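Side-chain contacts in putative cell surface hydrolase (Lactobacillus plantarum, PDB 3LP5), which is a putative cell surface hydrolase of the alpha/beta hydrolase class, whose natural substrate is not established: residues L110-T113 with L114-E117; L131-A135 with S136-M140; S142-T145 with T146-T149; E154-R157 with Y158-G161; V183-N186 with S187-G191. All coordinates share one frame; numbering follows the deposited sequence.

Interaction 1 of 5, residues L110-T113 with L114-E117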
loop_
_atom_site.group_PDB
_atom_site.type_symbol
_atom_site.label_atom_id
_atom_site.label_comp_id
_atom_site.label_asym_id
_atom_site.label_seq_id
_atom_site.Cartn_x
_atom_site.Cartn_y
_atom_site.Cartn_z
ATOM N N LEU A 110 -2.945 5.865 -0.982
ATOM C CA LEU A 110 -4.054 6.776 -0.678
ATOM C C LEU A 110 -5.400 6.056 -0.571
ATOM O O LEU A 110 -6.252 6.336 0.350
ATOM C CB LEU A 110 -4.187 7.863 -1.794
ATOM C CG LEU A 110 -2.910 8.510 -2.329
ATOM C CD1 LEU A 110 -3.251 9.771 -3.196
ATOM C CD2 LEU A 110 -2.019 8.880 -1.148
ATOM N N ILE A 111 -5.645 5.182 -1.531
ATOM C CA ILE A 111 -6.851 4.311 -1.454
ATOM C C ILE A 111 -6.918 3.548 -0.122
ATOM O O ILE A 111 -7.944 3.630 0.609
ATOM C CB ILE A 111 -6.944 3.392 -2.644
ATOM C CG1 ILE A 111 -6.986 4.227 -3.915
ATOM C CG2 ILE A 111 -8.218 2.439 -2.500
ATOM C CD1 ILE A 111 -6.591 3.450 -5.253
ATOM N N TRP A 112 -5.820 2.874 0.245
ATOM C CA TRP A 112 -5.746 2.191 1.553
ATOM C C TRP A 112 -5.987 3.181 2.670
ATOM O O TRP A 112 -6.744 2.883 3.592
ATOM C CB TRP A 112 -4.367 1.505 1.858
ATOM C CG TRP A 112 -4.303 0.125 1.491
ATOM C CD1 TRP A 112 -3.471 -0.442 0.518
ATOM C CD2 TRP A 112 -5.146 -0.941 1.969
ATOM N NE1 TRP A 112 -3.717 -1.799 0.435
ATOM C CE2 TRP A 112 -4.765 -2.118 1.271
ATOM C CE3 TRP A 112 -6.156 -1.026 2.955
ATOM C CZ2 TRP A 112 -5.367 -3.375 1.518
ATOM C CZ3 TRP A 112 -6.775 -2.285 3.188
ATOM C CH2 TRP A 112 -6.372 -3.432 2.468
ATOM N N THR A 113 -5.378 4.372 2.588
ATOM C CA THR A 113 -5.506 5.255 3.755
ATOM C C THR A 113 -6.944 5.675 4.007
ATOM O O THR A 113 -7.392 5.805 5.145
ATOM C CB THR A 113 -4.624 6.563 3.604
ATOM O OG1 THR A 113 -3.248 6.180 3.459
ATOM C CG2 THR A 113 -4.726 7.418 4.831
ATOM N N LEU A 114 -7.624 6.044 2.931
ATOM C CA LEU A 114 -8.959 6.545 3.022
ATOM C C LEU A 114 -9.863 5.370 3.529
ATOM O O LEU A 114 -10.698 5.551 4.411
ATOM C CB LEU A 114 -9.384 7.115 1.643
ATOM C CG LEU A 114 -10.720 7.853 1.634
ATOM C CD1 LEU A 114 -10.710 9.037 2.592
ATOM C CD2 LEU A 114 -11.089 8.311 0.193
ATOM N N PHE A 115 -9.684 4.181 2.970
ATOM C CA PHE A 115 -10.420 2.997 3.439
ATOM C C PHE A 115 -10.199 2.806 4.957
ATOM O O PHE A 115 -11.175 2.570 5.685
ATOM C CB PHE A 115 -9.962 1.759 2.682
ATOM C CG PHE A 115 -10.401 0.465 3.313
ATOM C CD1 PHE A 115 -11.668 -0.042 3.065
ATOM C CD2 PHE A 115 -9.568 -0.206 4.190
ATOM C CE1 PHE A 115 -12.103 -1.227 3.680
ATOM C CE2 PHE A 115 -10.016 -1.371 4.849
ATOM C CZ PHE A 115 -11.265 -1.866 4.575
ATOM N N LEU A 116 -8.931 2.947 5.429
ATOM C CA LEU A 116 -8.654 2.674 6.835
ATOM C C LEU A 116 -9.274 3.726 7.749
ATOM O O LEU A 116 -9.743 3.398 8.840
ATOM C CB LEU A 116 -7.178 2.542 7.126
ATOM C CG LEU A 116 -6.509 1.395 6.360
ATOM C CD1 LEU A 116 -5.023 1.610 6.538
ATOM C CD2 LEU A 116 -6.950 -0.028 6.868
ATOM N N GLU A 117 -9.324 4.971 7.272
ATOM C CA GLU A 117 -9.854 6.086 8.076
ATOM C C GLU A 117 -11.378 6.007 8.177
ATOM O O GLU A 117 -11.917 6.360 9.221
ATOM C CB GLU A 117 -9.556 7.450 7.419
ATOM C CG GLU A 117 -8.120 7.811 7.451
ATOM C CD GLU A 117 -7.833 9.097 6.719
ATOM O OE1 GLU A 117 -8.568 9.436 5.806
ATOM O OE2 GLU A 117 -6.881 9.793 7.071
#

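Interaction 2 of 5, residues L131-A135 with S136-M140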
loop_
_atom_site.group_PDB
_atom_site.type_symbol
_atom_site.label_atom_id
_atom_site.label_comp_id
_atom_site.label_asym_id
_atom_site.label_seq_id
_atom_site.Cartn_x
_atom_site.Cartn_y
_atom_site.Cartn_z
ATOM N N LEU A 131 0.837 -1.463 7.601
ATOM C CA LEU A 131 0.665 -0.783 6.297
ATOM C C LEU A 131 1.995 -0.286 5.715
ATOM O O LEU A 131 2.764 0.418 6.382
ATOM C CB LEU A 131 -0.300 0.418 6.443
ATOM C CG LEU A 131 -0.469 1.298 5.178
ATOM C CD1 LEU A 131 -1.093 0.504 3.974
ATOM C CD2 LEU A 131 -1.265 2.549 5.624
ATOM N N MET A 132 2.312 -0.680 4.504
ATOM C CA MET A 132 3.428 -0.043 3.775
ATOM C C MET A 132 2.857 0.657 2.534
ATOM O O MET A 132 2.052 0.080 1.765
ATOM C CB MET A 132 4.532 -1.063 3.415
ATOM C CG MET A 132 5.644 -0.617 2.386
ATOM S SD MET A 132 6.975 -1.886 2.173
ATOM C CE MET A 132 7.823 -1.635 3.703
ATOM N N THR A 133 3.294 1.890 2.329
ATOM C CA THR A 133 2.937 2.611 1.122
ATOM C C THR A 133 4.188 2.928 0.328
ATOM O O THR A 133 5.289 3.113 0.922
ATOM C CB THR A 133 2.090 3.887 1.408
ATOM O OG1 THR A 133 2.885 4.879 2.038
ATOM C CG2 THR A 133 0.866 3.548 2.337
ATOM N N ILE A 134 4.043 2.942 -0.989
ATOM C CA ILE A 134 5.209 3.180 -1.850
ATOM C C ILE A 134 4.947 4.388 -2.708
ATOM O O ILE A 134 4.085 4.341 -3.598
ATOM C CB ILE A 134 5.554 1.983 -2.737
ATOM C CG1 ILE A 134 5.827 0.728 -1.873
ATOM C CG2 ILE A 134 6.831 2.250 -3.508
ATOM C CD1 ILE A 134 5.539 -0.550 -2.646
ATOM N N ALA A 135 5.714 5.457 -2.490
ATOM C CA ALA A 135 5.548 6.672 -3.311
ATOM C C ALA A 135 4.103 7.134 -3.486
ATOM O O ALA A 135 3.628 7.401 -4.608
ATOM C CB ALA A 135 6.255 6.482 -4.691
ATOM N N SER A 136 3.379 7.258 -2.373
ATOM C CA SER A 136 1.956 7.598 -2.477
ATOM C C SER A 136 1.835 9.110 -2.412
ATOM O O SER A 136 2.367 9.738 -1.490
ATOM C CB SER A 136 1.158 6.929 -1.361
ATOM O OG SER A 136 1.189 5.494 -1.494
ATOM N N PRO A 137 1.161 9.718 -3.409
ATOM C CA PRO A 137 1.093 11.146 -3.471
ATOM C C PRO A 137 0.035 11.792 -2.547
ATOM O O PRO A 137 -1.039 12.231 -3.006
ATOM C CB PRO A 137 0.814 11.396 -4.957
ATOM C CG PRO A 137 -0.030 10.228 -5.381
ATOM C CD PRO A 137 0.488 9.070 -4.572
ATOM N N TYR A 138 0.368 11.924 -1.257
ATOM C CA TYR A 138 -0.604 12.440 -0.272
ATOM C C TYR A 138 -1.119 13.849 -0.546
ATOM O O TYR A 138 -2.187 14.180 -0.065
ATOM C CB TYR A 138 -0.023 12.336 1.140
ATOM C CG TYR A 138 0.140 10.868 1.573
ATOM C CD1 TYR A 138 -0.957 10.149 2.036
ATOM C CD2 TYR A 138 1.376 10.224 1.488
ATOM C CE1 TYR A 138 -0.836 8.798 2.409
ATOM C CE2 TYR A 138 1.535 8.852 1.927
ATOM C CZ TYR A 138 0.404 8.158 2.316
ATOM O OH TYR A 138 0.535 6.819 2.711
ATOM N N ASN A 139 -0.337 14.663 -1.278
ATOM C CA ASN A 139 -0.749 15.942 -1.720
ATOM C C ASN A 139 -0.855 16.010 -3.252
ATOM O O ASN A 139 -0.641 17.058 -3.844
ATOM C CB ASN A 139 0.189 17.053 -1.206
ATOM C CG ASN A 139 -0.506 18.389 -1.160
ATOM O OD1 ASN A 139 -1.712 18.454 -0.880
ATOM N ND2 ASN A 139 0.235 19.462 -1.385
ATOM N N MET A 140 -1.179 14.885 -3.866
ATOM C CA MET A 140 -1.447 14.825 -5.316
ATOM C C MET A 140 -0.214 15.290 -6.091
ATOM O O MET A 140 0.911 14.858 -5.763
ATOM C CB MET A 140 -2.740 15.589 -5.676
ATOM C CG MET A 140 -4.028 14.898 -5.213
ATOM S SD MET A 140 -4.688 13.285 -5.953
ATOM C CE MET A 140 -3.661 12.081 -5.270
HETATM O O HOH W 1 4.704 6.530 0.480
#

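Interaction 3 of 5, residues S142-T145 with T146-T149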
loop_
_atom_site.group_PDB
_atom_site.type_symbol
_atom_site.label_atom_id
_atom_site.label_comp_id
_atom_site.label_asym_id
_atom_site.label_seq_id
_atom_site.Cartn_x
_atom_site.Cartn_y
_atom_site.Cartn_z
ATOM N N SER A 142 0.884 18.457 -6.468
ATOM C CA SER A 142 1.537 19.645 -5.931
ATOM C C SER A 142 3.019 19.468 -5.549
ATOM O O SER A 142 3.393 18.480 -4.909
ATOM C CB SER A 142 0.762 20.203 -4.718
ATOM O OG SER A 142 1.482 21.318 -4.138
ATOM N N THR A 143 3.833 20.473 -5.873
ATOM C CA THR A 143 5.216 20.544 -5.391
ATOM C C THR A 143 5.324 21.460 -4.169
ATOM O O THR A 143 6.423 21.764 -3.711
ATOM C CB THR A 143 6.190 21.014 -6.476
ATOM O OG1 THR A 143 5.745 22.277 -6.970
ATOM C CG2 THR A 143 6.208 20.029 -7.664
ATOM N N SER A 144 4.190 21.868 -3.606
ATOM C CA SER A 144 4.173 22.866 -2.523
ATOM C C SER A 144 4.595 22.248 -1.176
ATOM O O SER A 144 4.459 21.047 -0.993
ATOM C CB SER A 144 2.753 23.421 -2.388
ATOM O OG SER A 144 2.717 24.437 -1.415
ATOM N N THR A 145 5.071 23.053 -0.221
ATOM C CA THR A 145 5.241 22.530 1.150
ATOM C C THR A 145 4.171 23.141 2.074
ATOM O O THR A 145 4.136 22.853 3.273
ATOM C CB THR A 145 6.621 22.819 1.716
ATOM O OG1 THR A 145 6.801 24.255 1.800
ATOM C CG2 THR A 145 7.693 22.226 0.787
ATOM N N THR A 146 3.307 23.998 1.548
ATOM C CA THR A 146 2.325 24.626 2.425
ATOM C C THR A 146 0.897 24.494 1.863
ATOM O O THR A 146 -0.024 24.608 2.619
ATOM C CB THR A 146 2.560 26.153 2.649
ATOM O OG1 THR A 146 2.509 26.793 1.383
ATOM C CG2 THR A 146 3.866 26.509 3.356
ATOM N N ALA A 147 0.709 24.360 0.557
ATOM C CA ALA A 147 -0.658 24.334 0.008
ATOM C C ALA A 147 -1.308 22.955 0.174
ATOM O O ALA A 147 -0.653 21.939 0.110
ATOM C CB ALA A 147 -0.702 24.829 -1.490
ATOM N N LYS A 148 -2.582 22.912 0.498
ATOM C CA LYS A 148 -3.197 21.605 0.770
ATOM C C LYS A 148 -4.155 21.327 -0.360
ATOM O O LYS A 148 -5.103 22.096 -0.577
ATOM C CB LYS A 148 -3.973 21.603 2.078
ATOM C CG LYS A 148 -3.104 21.756 3.357
ATOM C CD LYS A 148 -3.982 21.992 4.613
ATOM C CE LYS A 148 -4.361 23.505 4.774
ATOM N NZ LYS A 148 -5.539 23.732 5.697
ATOM N N THR A 149 -3.892 20.266 -1.109
ATOM C CA THR A 149 -4.862 19.837 -2.099
ATOM C C THR A 149 -6.136 19.323 -1.418
ATOM O O THR A 149 -6.185 18.996 -0.216
ATOM C CB THR A 149 -4.296 18.751 -3.047
ATOM O OG1 THR A 149 -3.913 17.603 -2.279
ATOM C CG2 THR A 149 -3.102 19.281 -3.837
#

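Interaction 4 of 5, residues E154-R157 with Y158-G161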
loop_
_atom_site.group_PDB
_atom_site.type_symbol
_atom_site.label_atom_id
_atom_site.label_comp_id
_atom_site.label_asym_id
_atom_site.label_seq_id
_atom_site.Cartn_x
_atom_site.Cartn_y
_atom_site.Cartn_z
ATOM N N GLU A 154 -9.003 15.825 2.594
ATOM C CA GLU A 154 -9.891 14.756 2.973
ATOM C C GLU A 154 -9.120 13.706 3.782
ATOM O O GLU A 154 -9.598 13.298 4.813
ATOM C CB GLU A 154 -10.559 14.120 1.735
ATOM C CG GLU A 154 -11.508 12.945 2.101
ATOM C CD GLU A 154 -12.106 12.181 0.924
ATOM O OE1 GLU A 154 -11.528 12.120 -0.205
ATOM O OE2 GLU A 154 -13.140 11.555 1.139
ATOM N N LEU A 155 -7.931 13.288 3.355
ATOM C CA LEU A 155 -7.124 12.347 4.184
ATOM C C LEU A 155 -6.758 12.925 5.556
ATOM O O LEU A 155 -6.692 12.175 6.525
ATOM C CB LEU A 155 -5.842 11.938 3.502
ATOM C CG LEU A 155 -6.045 11.331 2.106
ATOM C CD1 LEU A 155 -4.710 11.159 1.364
ATOM C CD2 LEU A 155 -6.660 9.919 2.316
ATOM N N TYR A 156 -6.548 14.237 5.641
ATOM C CA TYR A 156 -6.111 14.792 6.939
ATOM C C TYR A 156 -7.329 14.911 7.824
ATOM O O TYR A 156 -7.298 14.605 9.014
ATOM C CB TYR A 156 -5.517 16.170 6.695
ATOM C CG TYR A 156 -4.904 16.826 7.886
ATOM C CD1 TYR A 156 -3.723 16.333 8.437
ATOM C CD2 TYR A 156 -5.478 17.967 8.449
ATOM C CE1 TYR A 156 -3.098 16.968 9.554
ATOM C CE2 TYR A 156 -4.877 18.620 9.580
ATOM C CZ TYR A 156 -3.696 18.089 10.140
ATOM O OH TYR A 156 -3.104 18.733 11.249
ATOM N N ARG A 157 -8.451 15.284 7.224
ATOM C CA ARG A 157 -9.675 15.468 8.008
ATOM C C ARG A 157 -10.124 14.181 8.703
ATOM O O ARG A 157 -10.722 14.225 9.794
ATOM C CB ARG A 157 -10.832 15.965 7.119
ATOM C CG ARG A 157 -12.071 16.358 7.971
ATOM C CD ARG A 157 -13.401 16.380 7.171
ATOM N NE ARG A 157 -14.612 15.993 7.970
ATOM C CZ ARG A 157 -14.796 16.039 9.319
ATOM N NH1 ARG A 157 -13.868 16.483 10.183
ATOM N NH2 ARG A 157 -15.966 15.636 9.821
ATOM N N TYR A 158 -9.898 13.037 8.069
ATOM C CA TYR A 158 -10.356 11.806 8.680
ATOM C C TYR A 158 -9.263 10.975 9.355
ATOM O O TYR A 158 -9.495 9.799 9.695
ATOM C CB TYR A 158 -11.140 10.933 7.672
ATOM C CG TYR A 158 -12.371 11.635 7.234
ATOM C CD1 TYR A 158 -13.408 11.848 8.150
ATOM C CD2 TYR A 158 -12.483 12.165 5.941
ATOM C CE1 TYR A 158 -14.552 12.515 7.781
ATOM C CE2 TYR A 158 -13.636 12.841 5.557
ATOM C CZ TYR A 158 -14.652 13.002 6.493
ATOM O OH TYR A 158 -15.791 13.657 6.184
ATOM N N ARG A 159 -8.114 11.564 9.595
ATOM C CA ARG A 159 -6.938 10.789 10.076
ATOM C C ARG A 159 -7.213 10.225 11.442
ATOM O O ARG A 159 -6.629 9.204 11.772
ATOM C CB ARG A 159 -5.669 11.672 10.102
ATOM C CG ARG A 159 -5.771 12.820 11.194
ATOM C CD ARG A 159 -4.633 13.876 11.060
ATOM N NE ARG A 159 -4.667 14.855 12.148
ATOM C CZ ARG A 159 -5.589 15.824 12.293
ATOM N NH1 ARG A 159 -6.615 15.977 11.413
ATOM N NH2 ARG A 159 -5.510 16.656 13.334
ATOM N N THR A 160 -8.078 10.864 12.260
ATOM C CA THR A 160 -8.381 10.294 13.568
ATOM C C THR A 160 -9.169 8.963 13.492
ATOM O O THR A 160 -9.216 8.210 14.469
ATOM C CB THR A 160 -9.090 11.247 14.523
ATOM O OG1 THR A 160 -10.357 11.616 13.973
ATOM C CG2 THR A 160 -8.245 12.492 14.741
ATOM N N GLY A 161 -9.748 8.654 12.334
ATOM C CA GLY A 161 -10.337 7.342 12.169
ATOM C C GLY A 161 -9.296 6.217 12.038
ATOM O O GLY A 161 -9.675 5.065 12.099
#

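Interaction 5 of 5, residues V183-N186 with S187-G191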
loop_
_atom_site.group_PDB
_atom_site.type_symbol
_atom_site.label_atom_id
_atom_site.label_comp_id
_atom_site.label_asym_id
_atom_site.label_seq_id
_atom_site.Cartn_x
_atom_site.Cartn_y
_atom_site.Cartn_z
ATOM N N VAL A 183 5.710 11.389 -9.029
ATOM C CA VAL A 183 5.078 12.197 -8.003
ATOM C C VAL A 183 6.240 12.942 -7.273
ATOM O O VAL A 183 7.329 12.386 -7.099
ATOM C CB VAL A 183 4.277 11.318 -7.020
ATOM C CG1 VAL A 183 3.162 10.593 -7.759
ATOM C CG2 VAL A 183 5.155 10.283 -6.363
ATOM N N PRO A 184 6.001 14.203 -6.851
ATOM C CA PRO A 184 7.087 14.915 -6.180
ATOM C C PRO A 184 7.267 14.467 -4.757
ATOM O O PRO A 184 6.284 14.127 -4.049
ATOM C CB PRO A 184 6.661 16.374 -6.222
ATOM C CG PRO A 184 5.338 16.410 -6.696
ATOM C CD PRO A 184 4.879 15.085 -7.194
ATOM N N TYR A 185 8.519 14.479 -4.343
ATOM C CA TYR A 185 8.875 14.185 -2.979
ATOM C C TYR A 185 8.053 15.026 -1.988
ATOM O O TYR A 185 7.585 14.494 -1.002
ATOM C CB TYR A 185 10.381 14.372 -2.751
ATOM C CG TYR A 185 10.657 14.306 -1.290
ATOM C CD1 TYR A 185 10.590 13.078 -0.621
ATOM C CD2 TYR A 185 10.838 15.479 -0.541
ATOM C CE1 TYR A 185 10.814 12.987 0.759
ATOM C CE2 TYR A 185 11.019 15.411 0.860
ATOM C CZ TYR A 185 11.016 14.155 1.492
ATOM O OH TYR A 185 11.188 14.042 2.840
ATOM N N ASN A 186 7.835 16.317 -2.272
ATOM C CA ASN A 186 7.052 17.202 -1.365
ATOM C C ASN A 186 5.635 16.721 -1.135
ATOM O O ASN A 186 5.104 16.869 -0.038
ATOM C CB ASN A 186 7.036 18.668 -1.839
ATOM C CG ASN A 186 8.401 19.351 -1.677
ATOM O OD1 ASN A 186 9.279 18.838 -1.006
ATOM N ND2 ASN A 186 8.572 20.492 -2.286
ATOM N N SER A 187 5.027 16.100 -2.138
ATOM C CA SER A 187 3.683 15.514 -1.985
ATOM C C SER A 187 3.698 14.188 -1.155
ATOM O O SER A 187 2.945 14.033 -0.233
ATOM C CB SER A 187 3.080 15.290 -3.395
ATOM O OG SER A 187 1.870 14.538 -3.325
ATOM N N VAL A 188 4.590 13.252 -1.467
ATOM C CA VAL A 188 4.722 11.998 -0.681
ATOM C C VAL A 188 4.969 12.330 0.784
ATOM O O VAL A 188 4.450 11.665 1.652
ATOM C CB VAL A 188 5.865 11.143 -1.217
ATOM C CG1 VAL A 188 5.989 9.792 -0.429
ATOM C CG2 VAL A 188 5.600 10.846 -2.679
ATOM N N ASN A 189 5.741 13.387 1.036
ATOM C CA ASN A 189 6.102 13.769 2.387
ATOM C C ASN A 189 4.908 14.247 3.251
ATOM O O ASN A 189 5.009 14.231 4.457
ATOM C CB ASN A 189 7.169 14.865 2.335
ATOM C CG ASN A 189 7.874 15.041 3.668
ATOM O OD1 ASN A 189 8.308 14.068 4.302
ATOM N ND2 ASN A 189 7.965 16.275 4.120
ATOM N N TYR A 190 3.786 14.628 2.640
ATOM C CA TYR A 190 2.591 15.013 3.422
ATOM C C TYR A 190 1.996 13.815 4.208
ATOM O O TYR A 190 1.202 13.971 5.138
ATOM C CB TYR A 190 1.519 15.636 2.508
ATOM C CG TYR A 190 1.695 17.109 2.214
ATOM C CD1 TYR A 190 2.847 17.580 1.606
ATOM C CD2 TYR A 190 0.623 18.023 2.425
ATOM C CE1 TYR A 190 2.978 18.970 1.302
ATOM C CE2 TYR A 190 0.737 19.369 2.111
ATOM C CZ TYR A 190 1.914 19.838 1.551
ATOM O OH TYR A 190 2.003 21.182 1.199
ATOM N N GLY A 191 2.431 12.619 3.841
ATOM C CA GLY A 191 2.112 11.362 4.592
ATOM C C GLY A 191 2.315 11.529 6.104
ATOM O O GLY A 191 1.450 11.091 6.901
#

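Interaction 1 of 5, residues L110-T113 with L114-E117
Leu114 meets Leu110 one helical turn back mainly through the backbone: Leu114 N donates to Leu110 O at 2.9 Å, and Leu114 CB rests 3.5 Å from the same oxygen, while Leu114's branches turn to Leu155 of helix 150-157 and Leu110's to Tyr138 and Met140. Phe115 repeats the backbone step, its N lying 3.0 Å from Ile111 O with a nearly straight N-H...O angle of 170°, but it adds a side-chain contact. Its ring runs beside that of Trp112, pointing the same way, and CD2 of Phe115 comes within 3.6 Å of Trp112 CZ3; the planes stand 81° apart. Leu116 follows with one methyl, CD2, which lies 4.1 Å from Trp112 CE3, so the indole is touched by the residues three and four places on. Glu117 closes the series: its N reaches Thr113 O at 3.0 Å, and with CG beside the backbone N (chi1 -70°) the chain runs close by that oxygen, CG approaching Thr113 O to 3.1 Å. At its end OE2 lies 3.9 Å from Thr113 CG2, the methyl; the threonine hydroxyl instead bonds Gly109 O. Glu117 also packs on Leu155. With an alanine here the stem beside Thr113 O and the carboxylate would be gone, which is likely to open a gap between Thr113 and Leu155. The regular i to i+4 bonds and buried side chains are those of an alpha-helix inside a beta-alpha-beta unit, here strand 99-105, helix 107-118 and strand 127-134, the helix beginning within a GxSxG sequence consistent with the nucleophile elbow of alpha/beta hydrolases.

Interaction 2 of 5, residues L131-A135 with S136-M140
Thr133 and Tyr138 face each other from opposite directions, and three kinds of interaction join the end of the strand to the turn after it. The first is a direct polar bond: Thr133 OG1 and Tyr138 OH are 3.1 Å apart, either being able to donate, with OG1 at the edge of the tyrosine ring and near its plane. OG1 is placed there by a first torsion of 70°, which sets it between the backbone N and the carbonyl carbon. The second is water-mediated. A water lies 2.9 Å from Thr133 OG1 and accepts from Ser136 N at 3.2 Å, bridging strand side chain and turn backbone, so that the threonine hydroxyl has two polar partners in a buried place. The third is packing: Thr133 CG2 approaches Tyr138 OH to 3.3 Å, Ser136 OG lies 3.4 Å from Thr133 CB, and Pro137 CD lies 3.6 Å from Ala135 O. Ser136 OG finds its polar partner outside the pair, in Ser106 O. The backbone itself bends sharply: Ala135 adopts left-handed helical angles (47°, 51°), Pro137 is the centre of an inverse gamma turn, and Met140 N donates to Pro137 O at 2.8 Å in a type I turn. The place of this turn, at the C-terminal end of a parallel strand beside strand 99-105 and the probable nucleophile elbow, fits the alpha/beta hydrolase fold, whose loops at this end of the sheet commonly border the active site.

Interaction 3 of 5, residues S142-T145 with T146-T149
Ser144 OG accepts two backbone N-H groups: Ala147 N at 2.8 Å, with an N-H...O angle of 166°, and Thr146 N at 3.1 Å. Both bonds are close to straight, so one hydroxyl oxygen ties down the two amides that follow the bend. The oxygen gets there by a first torsion of -176°, which puts it on the far side of CB from the backbone N and beside the carbonyl carbon, where the chain turning through Thr145 brings the amides to it. Ala147 CB closes in alongside, 3.4 Å from Ser144 OG. Replacing Ser144 by an alanine would remove the shared acceptor, and the amides of Thr146 and Ala147 would probably lose the bond that fixes their direction, freeing the bend to shift. A similar device operates just upstream: Ser142 OG accepts from Ser144 N at 2.8 Å, an ST turn, so that Ser142 braces the residue that braces the bend. At the other end Thr149 stands at the N-cap of helix 150-157, its OG1 bonded to Phe152 N and also to Asn139 OD1. The two halves of the loop run back on each other, their end-to-end directions 151° apart, and the first and last residues approach each other in a single apolar touch, Ser142 CB to Thr149 CG2 at 4.1 Å. This loop connects strand 127-134 to helix 150-157 at the protein surface, where Thr145 and Thr146 are exposed; Thr143 O is bonded to Asn186 ND2 of the neighbouring helix 185-188.

Interaction 4 of 5, residues E154-R157 with Y158-G161
Arg159 folds back along Tyr156, and its whole side chain is engaged. CB sits by the Tyr156 carbonyl, and CG, turned between its own backbone N and carbonyl carbon (chi1 67°), comes within 3.2 Å of Tyr156 O. From there the chain is extended: Arg159 CD lies 3.7 Å from Tyr156 CD1, with NE beside Tyr156 CE1. The guanidinium then covers one face of the ring, its plane only 5° from the ring plane, with CZ 3.9 Å from the ring centroid, a stacked cation-pi pair. NH1, above the ring centre, also donates to Tyr156 O at 2.8 Å, and that oxygen lies in the guanidinium plane, so the guanidinium is fixed by stacking and by a bond at once; NH2 extends to 3.8 Å from Tyr156 OH. Tyr156 O takes a second bond, from Arg159 N at 3.2 Å, so that two donors grip it from opposite faces of the carbonyl plane. Arg157, the next residue after Tyr156, lays its CD over the Tyr158 ring in a CH-pi contact, 4.1 Å from the centroid, and Arg118 makes a cation-pi contact with the same ring. Tyr158 N still bonds Glu154 O, but the following backbone bonds are three residues apart: this is the C-terminal end of an alpha-helix, 150-157, passing into a short 3-10 segment, with the carbonyl of Tyr156 met by an arginine side chain as well as a backbone N-H.

Interaction 5 of 5, residues V183-N186 with S187-G191
Val183 CG2 and Val188 CG2 meet at 3.8 Å, the two side chains crossing at about a right angle, and this apolar touch closes the start of the helix. Pro184 is the N-cap: its O accepts from Val188 N at 3.2 Å in the carbonyl plane, with an N-H...O angle of 168°, and weakly from Ser187 N, while its CG lies 4.2 Å from Ser187 CB. Asn189 CB lies over one face of the Tyr185 ring, offset toward the rim, and is 4.2 Å from Tyr185 CE2. A first torsion of 170° swings the Tyr185 ring away from its own N and lays it alongside the next turn, whose Asn189 N donates to Tyr185 O at 3.0 Å.

What positions this shell lies further out. Val183 is tied by its backbone to Asn211, and Tyr185 to Glu175. Ser187 OG bonds Met140 O and more weakly Asn139 N, and Asn186 ND2 bonds Thr143 O. A type I turn from Val188 to Gly191 follows, Gly191 N donating to Val188 O at 3.1 Å. Tyr190 packs edge-to-face on Phe152 and Tyr193. Along the chain the short helix 185-188 lies between strands 167-172 and 201-206, is joined by the turn to helix 191-195, and leans against the loop between strand 127-134 and helix 150-157.

Interactions 1 and 2 are buried and touch, Leu110 of the helix lying against Tyr138 and Met140 of the turn; interaction 1 combines backbone helix bonds with apolar packing, interaction 2 buried side-chain and water bonds. Interactions 3 and 4 lie on the surface at either end of helix 150-157, and their chemistry is more polar: in the loop serine hydroxyls hold amides and a threonine caps the helix start, whereas at the helix end one arginine stacks on a tyrosine and another makes a CH-pi contact. Interaction 5 is partly buried and stands between these extremes, with hydrogen bonds reaching the loops of both interaction 2 and interaction 3. Interactions 1 and 4 meet where Glu117 packs on Leu155 and Tyr158.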